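Local coordinates for putative lipoate-protein ligase A subunit 2 (Thermoplasma acidophilum DSM 1728, PDB 3R07) that is the putative second subunit of a lipoate-protein ligase, a small alpha/beta protein of the ligase C-terminal family whose helices pack on an antiparallel sheet, at residues D24-S36 against L50-I62. Numbering follows the deposited sequence. Where two conformers were deposited one is given.
Sequences DLDGNRIKDIHIS and LEDMLRGSSIEKI
Ile-30 N donates to Ser-57 O (3.0 Å) and Ile-59 N to Asn-28 O (3.0 Å), both fairly straight; this pair of bonds defines a single beta bridge between Arg-29 and Ser-58, joining the chain after helix 46-54 to the start of an outermost strand of the antiparallel sheet. The strand enters from a type II' hairpin turn, Asp-26 to Arg-29, and carries a classic beta bulge, Lys-31 and Asp-32 both facing Asp-24. Helix 50-54 runs nearly antiparallel to strand 29-36 (161°), their axes 8.0 Å apart at closest approach, and a cis peptide precedes Gly-56 where the chain turns to the bridge.

Between helix and strand, an aliphatic layer packs the helix on the sheet. Ile-33 CD1 meets Leu-54 CD1 at 3.6 Å, and Ile-35 crosses Leu-50 at about a right angle; Leu-88 of helix 83-88 touches both Ile-33 and Leu-54. Further along, Leu-25 CD2 packs on Ile-59 CG2 (3.6 Å), and Ile-30 CG1 reaches the same methyl group.

Two polar side chains of 50-62 grip the strand. Buried Glu-51, extended beyond CG, receives Ile-35 N on the anti lone pair of OE2 (2.8 Å, 167° at the hydrogen). Arg-55 runs extended through chi2, which lays CG and CD alongside Lys-31 O; the bend at chi3 (46°) then turns the guanidinium so that NH1 reaches Asp-32, while NH2 pairs with Asp-52, completing a salt-bridge network. The Asp-32 carboxylate and Arg-55 guanidinium planes are almost perpendicular. Asp-32 OD1 is doubly engaged: Ile-33 N comes from above the carboxylate plane, and Arg-55 NH1, 3.0 Å from OD1, approaches nearly in line with its C-O bond, though the hydrogen bond is bent and OD1 sits off the guanidinium plane.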
loop_
_atom_site.group_PDB
_atom_site.type_symbol
_atom_site.label_atom_id
_atom_site.label_comp_id
_atom_site.label_asym_id
_atom_site.label_seq_id
_atom_site.Cartn_x
_atom_site.Cartn_y
_atom_site.Cartn_z
ATOM N N ASP B 24 -16.542 10.286 -18.832
ATOM C CA ASP B 24 -17.546 11.273 -19.193
ATOM C C ASP B 24 -17.462 11.428 -20.717
ATOM O O ASP B 24 -16.459 11.927 -21.233
ATOM C CB ASP B 24 -17.161 12.569 -18.505
ATOM C CG ASP B 24 -18.281 13.555 -18.421
ATOM O OD1 ASP B 24 -19.236 13.497 -19.238
ATOM O OD2 ASP B 24 -18.184 14.422 -17.527
ATOM N N LEU B 25 -18.482 10.966 -21.440
ATOM C CA LEU B 25 -18.422 10.936 -22.917
ATOM C C LEU B 25 -19.357 11.934 -23.610
ATOM O O LEU B 25 -20.568 11.930 -23.393
ATOM C CB LEU B 25 -18.713 9.538 -23.461
ATOM C CG LEU B 25 -17.997 8.294 -22.958
ATOM C CD1 LEU B 25 -18.488 7.081 -23.734
ATOM C CD2 LEU B 25 -16.484 8.445 -23.084
ATOM N N ASP B 26 -18.771 12.780 -24.446
ATOM C CA ASP B 26 -19.524 13.679 -25.299
ATOM C C ASP B 26 -19.447 13.120 -26.716
ATOM O O ASP B 26 -18.450 13.277 -27.415
ATOM C CB ASP B 26 -18.949 15.098 -25.214
ATOM C CG ASP B 26 -19.614 16.066 -26.188
ATOM O OD1 ASP B 26 -20.144 15.601 -27.232
ATOM O OD2 ASP B 26 -19.601 17.299 -25.910
ATOM N N GLY B 27 -20.505 12.447 -27.136
ATOM C CA GLY B 27 -20.479 11.767 -28.417
ATOM C C GLY B 27 -19.433 10.665 -28.416
ATOM O O GLY B 27 -19.574 9.662 -27.706
ATOM N N ASN B 28 -18.383 10.860 -29.210
ATOM C CA ASN B 28 -17.356 9.836 -29.408
ATOM C C ASN B 28 -16.074 10.232 -28.636
ATOM O O ASN B 28 -15.049 9.542 -28.676
ATOM C CB ASN B 28 -17.096 9.671 -30.928
ATOM C CG ASN B 28 -16.754 8.222 -31.339
ATOM O OD1 ASN B 28 -17.436 7.254 -30.963
ATOM N ND2 ASN B 28 -15.700 8.080 -32.141
ATOM N N ARG B 29 -16.176 11.332 -27.895
ATOM C CA ARG B 29 -15.029 12.055 -27.404
ATOM C C ARG B 29 -15.012 12.117 -25.867
ATOM O O ARG B 29 -16.053 12.272 -25.216
ATOM C CB ARG B 29 -15.052 13.454 -28.022
ATOM C CG ARG B 29 -13.700 14.140 -28.153
ATOM C CD ARG B 29 -13.519 15.160 -27.042
ATOM N NE ARG B 29 -14.620 16.120 -27.043
ATOM C CZ ARG B 29 -14.786 17.108 -26.165
ATOM N NH1 ARG B 29 -13.915 17.298 -25.182
ATOM N NH2 ARG B 29 -15.840 17.913 -26.276
ATOM N N ILE B 30 -13.813 12.000 -25.296
ATOM C CA ILE B 30 -13.637 11.878 -23.854
ATOM C C ILE B 30 -13.568 13.261 -23.227
ATOM O O ILE B 30 -12.621 14.013 -23.460
ATOM C CB ILE B 30 -12.377 11.043 -23.506
ATOM C CG1 ILE B 30 -12.573 9.573 -23.921
ATOM C CG2 ILE B 30 -12.044 11.170 -22.009
ATOM C CD1 ILE B 30 -11.312 8.740 -23.901
ATOM N N LYS B 31 -14.583 13.600 -22.441
ATOM C CA LYS B 31 -14.683 14.924 -21.857
ATOM C C LYS B 31 -13.924 14.937 -20.545
ATOM O O LYS B 31 -13.227 15.900 -20.223
ATOM C CB LYS B 31 -16.152 15.289 -21.639
ATOM C CG LYS B 31 -16.397 16.689 -21.126
ATOM C CD LYS B 31 -17.889 17.011 -21.054
ATOM C CE LYS B 31 -18.091 18.428 -20.475
ATOM N NZ LYS B 31 -19.493 18.959 -20.656
ATOM N N ASP B 32 -14.092 13.861 -19.780
ATOM C CA ASP B 32 -13.344 13.660 -18.562
ATOM C C ASP B 32 -13.070 12.188 -18.284
ATOM O O ASP B 32 -13.759 11.294 -18.806
ATOM C CB ASP B 32 -14.041 14.290 -17.373
ATOM C CG ASP B 32 -13.054 14.898 -16.394
ATOM O OD1 ASP B 32 -11.821 14.686 -16.565
ATOM O OD2 ASP B 32 -13.511 15.608 -15.462
ATOM N N ILE B 33 -12.041 11.950 -17.470
ATOM C CA ILE B 33 -11.694 10.605 -17.043
ATOM C C ILE B 33 -11.025 10.637 -15.668
ATOM O O ILE B 33 -10.287 11.568 -15.317
ATOM C CB ILE B 33 -10.878 9.810 -18.147
ATOM C CG1 ILE B 33 -10.511 8.396 -17.673
ATOM C CG2 ILE B 33 -9.671 10.611 -18.659
ATOM C CD1 ILE B 33 -9.942 7.504 -18.733
ATOM N N HIS B 34 -11.333 9.625 -14.873
ATOM C CA HIS B 34 -10.739 9.485 -13.574
ATOM C C HIS B 34 -10.412 8.021 -13.424
ATOM O O HIS B 34 -11.280 7.175 -13.580
ATOM C CB HIS B 34 -11.675 10.030 -12.487
ATOM C CG HIS B 34 -11.381 9.508 -11.112
ATOM N ND1 HIS B 34 -10.223 9.821 -10.418
ATOM C CD2 HIS B 34 -12.100 8.693 -10.298
ATOM C CE1 HIS B 34 -10.243 9.210 -9.244
ATOM N NE2 HIS B 34 -11.372 8.523 -9.145
ATOM N N ILE B 35 -9.136 7.720 -13.204
ATOM C CA ILE B 35 -8.691 6.351 -12.978
ATOM C C ILE B 35 -8.248 6.180 -11.518
ATOM O O ILE B 35 -7.514 7.005 -10.972
ATOM C CB ILE B 35 -7.546 5.955 -13.912
ATOM C CG1 ILE B 35 -7.893 6.303 -15.362
ATOM C CG2 ILE B 35 -7.253 4.483 -13.781
ATOM C CD1 ILE B 35 -6.738 6.205 -16.339
ATOM N N SER B 36 -8.707 5.108 -10.879
ATOM C CA SER B 36 -8.376 4.901 -9.490
ATOM C C SER B 36 -8.263 3.423 -9.200
ATOM O O SER B 36 -8.389 2.605 -10.094
ATOM C CB SER B 36 -9.399 5.580 -8.579
ATOM O OG SER B 36 -10.679 5.002 -8.705
ATOM N N LEU B 50 -1.691 9.649 -17.799
ATOM C CA LEU B 50 -2.605 8.757 -18.492
ATOM C C LEU B 50 -4.003 9.365 -18.600
ATOM O O LEU B 50 -4.677 9.201 -19.609
ATOM C CB LEU B 50 -2.661 7.393 -17.801
ATOM C CG LEU B 50 -3.471 6.255 -18.438
ATOM C CD1 LEU B 50 -3.125 6.052 -19.910
ATOM C CD2 LEU B 50 -3.307 4.952 -17.664
ATOM N N GLU B 51 -4.439 10.075 -17.569
ATOM C CA GLU B 51 -5.723 10.761 -17.628
ATOM C C GLU B 51 -5.660 11.953 -18.608
ATOM O O GLU B 51 -6.601 12.193 -19.367
ATOM C CB GLU B 51 -6.170 11.223 -16.230
ATOM C CG GLU B 51 -6.651 10.124 -15.285
ATOM C CD GLU B 51 -6.843 10.633 -13.852
ATOM O OE1 GLU B 51 -6.253 11.674 -13.512
ATOM O OE2 GLU B 51 -7.578 10.005 -13.058
ATOM N N ASP B 52 -4.552 12.692 -18.581
ATOM C CA ASP B 52 -4.357 13.865 -19.444
ATOM C C ASP B 52 -4.329 13.504 -20.921
ATOM O O ASP B 52 -4.764 14.285 -21.764
ATOM C CB ASP B 52 -3.065 14.599 -19.075
ATOM C CG ASP B 52 -3.183 15.369 -17.764
ATOM O OD1 ASP B 52 -4.312 15.406 -17.203
ATOM O OD2 ASP B 52 -2.153 15.932 -17.299
ATOM N N MET B 53 -3.818 12.314 -21.214
ATOM C CA MET B 53 -3.671 11.841 -22.577
ATOM C C MET B 53 -5.007 11.432 -23.158
ATOM O O MET B 53 -5.346 11.839 -24.260
ATOM C CB MET B 53 -2.668 10.690 -22.635
ATOM C CG MET B 53 -1.219 11.166 -22.458
ATOM S SD MET B 53 -0.038 9.811 -22.296
ATOM C CE MET B 53 1.475 10.777 -22.451
ATOM N N LEU B 54 -5.769 10.654 -22.398
ATOM C CA LEU B 54 -7.109 10.240 -22.794
ATOM C C LEU B 54 -8.107 11.413 -22.928
ATOM O O LEU B 54 -8.975 11.388 -23.802
ATOM C CB LEU B 54 -7.625 9.153 -21.850
ATOM C CG LEU B 54 -6.876 7.820 -21.942
ATOM C CD1 LEU B 54 -6.853 7.054 -20.614
ATOM C CD2 LEU B 54 -7.454 6.957 -23.031
ATOM N N ARG B 55 -7.963 12.434 -22.083
ATOM C CA ARG B 55 -8.765 13.658 -22.156
ATOM C C ARG B 55 -8.196 14.733 -23.140
ATOM O O ARG B 55 -7.084 15.254 -22.937
ATOM C CB ARG B 55 -8.897 14.238 -20.743
ATOM C CG ARG B 55 -9.974 15.316 -20.590
ATOM C CD ARG B 55 -10.108 15.908 -19.167
ATOM N NE ARG B 55 -8.808 16.225 -18.602
ATOM C CZ ARG B 55 -8.241 15.572 -17.591
ATOM N NH1 ARG B 55 -8.882 14.582 -16.994
ATOM N NH2 ARG B 55 -7.030 15.918 -17.173
ATOM N N GLY B 56 -8.899 15.063 -24.227
ATOM C CA GLY B 56 -10.010 14.317 -24.765
ATOM C C GLY B 56 -9.620 13.831 -26.144
ATOM O O GLY B 56 -9.468 14.615 -27.072
ATOM N N SER B 57 -9.420 12.530 -26.250
ATOM C CA SER B 57 -9.221 11.847 -27.507
ATOM C C SER B 57 -10.536 11.204 -27.853
ATOM O O SER B 57 -11.564 11.558 -27.304
ATOM C CB SER B 57 -8.170 10.749 -27.339
ATOM O OG SER B 57 -6.957 11.265 -26.819
ATOM N N SER B 58 -10.499 10.223 -28.738
ATOM C CA SER B 58 -11.699 9.541 -29.169
ATOM C C SER B 58 -11.682 8.118 -28.688
ATOM O O SER B 58 -10.705 7.408 -28.878
ATOM C CB SER B 58 -11.827 9.581 -30.693
ATOM O OG SER B 58 -12.427 10.798 -31.111
ATOM N N ILE B 59 -12.787 7.705 -28.085
ATOM C CA ILE B 59 -12.902 6.372 -27.499
ATOM C C ILE B 59 -12.482 5.266 -28.476
ATOM O O ILE B 59 -12.351 4.094 -28.097
ATOM C CB ILE B 59 -14.325 6.130 -26.870
ATOM C CG1 ILE B 59 -15.356 5.691 -27.914
ATOM C CG2 ILE B 59 -14.808 7.373 -26.125
ATOM C CD1 ILE B 59 -15.751 4.224 -27.796
ATOM N N GLU B 60 -12.270 5.656 -29.732
ATOM C CA GLU B 60 -11.803 4.734 -30.778
ATOM C C GLU B 60 -10.302 4.506 -30.640
ATOM O O GLU B 60 -9.844 3.361 -30.637
ATOM C CB GLU B 60 -12.147 5.263 -32.185
ATOM C CG GLU B 60 -13.651 5.170 -32.567
ATOM C CD GLU B 60 -13.897 5.160 -34.085
ATOM O OE1 GLU B 60 -12.945 5.425 -34.864
ATOM O OE2 GLU B 60 -15.045 4.886 -34.504
ATOM N N LYS B 61 -9.558 5.603 -30.494
ATOM C CA LYS B 61 -8.100 5.566 -30.400
ATOM C C LYS B 61 -7.589 5.566 -28.948
ATOM O O LYS B 61 -6.734 6.372 -28.559
ATOM C CB LYS B 61 -7.491 6.694 -31.237
ATOM C CG LYS B 61 -7.828 6.543 -32.728
ATOM C CD LYS B 61 -6.867 7.304 -33.638
ATOM C CE LYS B 61 -7.081 6.923 -35.099
ATOM N NZ LYS B 61 -5.859 7.209 -35.900
ATOM N N ILE B 62 -8.132 4.636 -28.163
ATOM C CA ILE B 62 -7.763 4.437 -26.768
ATOM C C ILE B 62 -6.467 3.623 -26.667
ATOM O O ILE B 62 -5.532 4.025 -25.965
ATOM C CB ILE B 62 -8.937 3.756 -25.986
ATOM C CG1 ILE B 62 -9.893 4.813 -25.428
ATOM C CG2 ILE B 62 -8.434 2.825 -24.858
ATOM C CD1 ILE B 62 -11.052 4.235 -24.612
#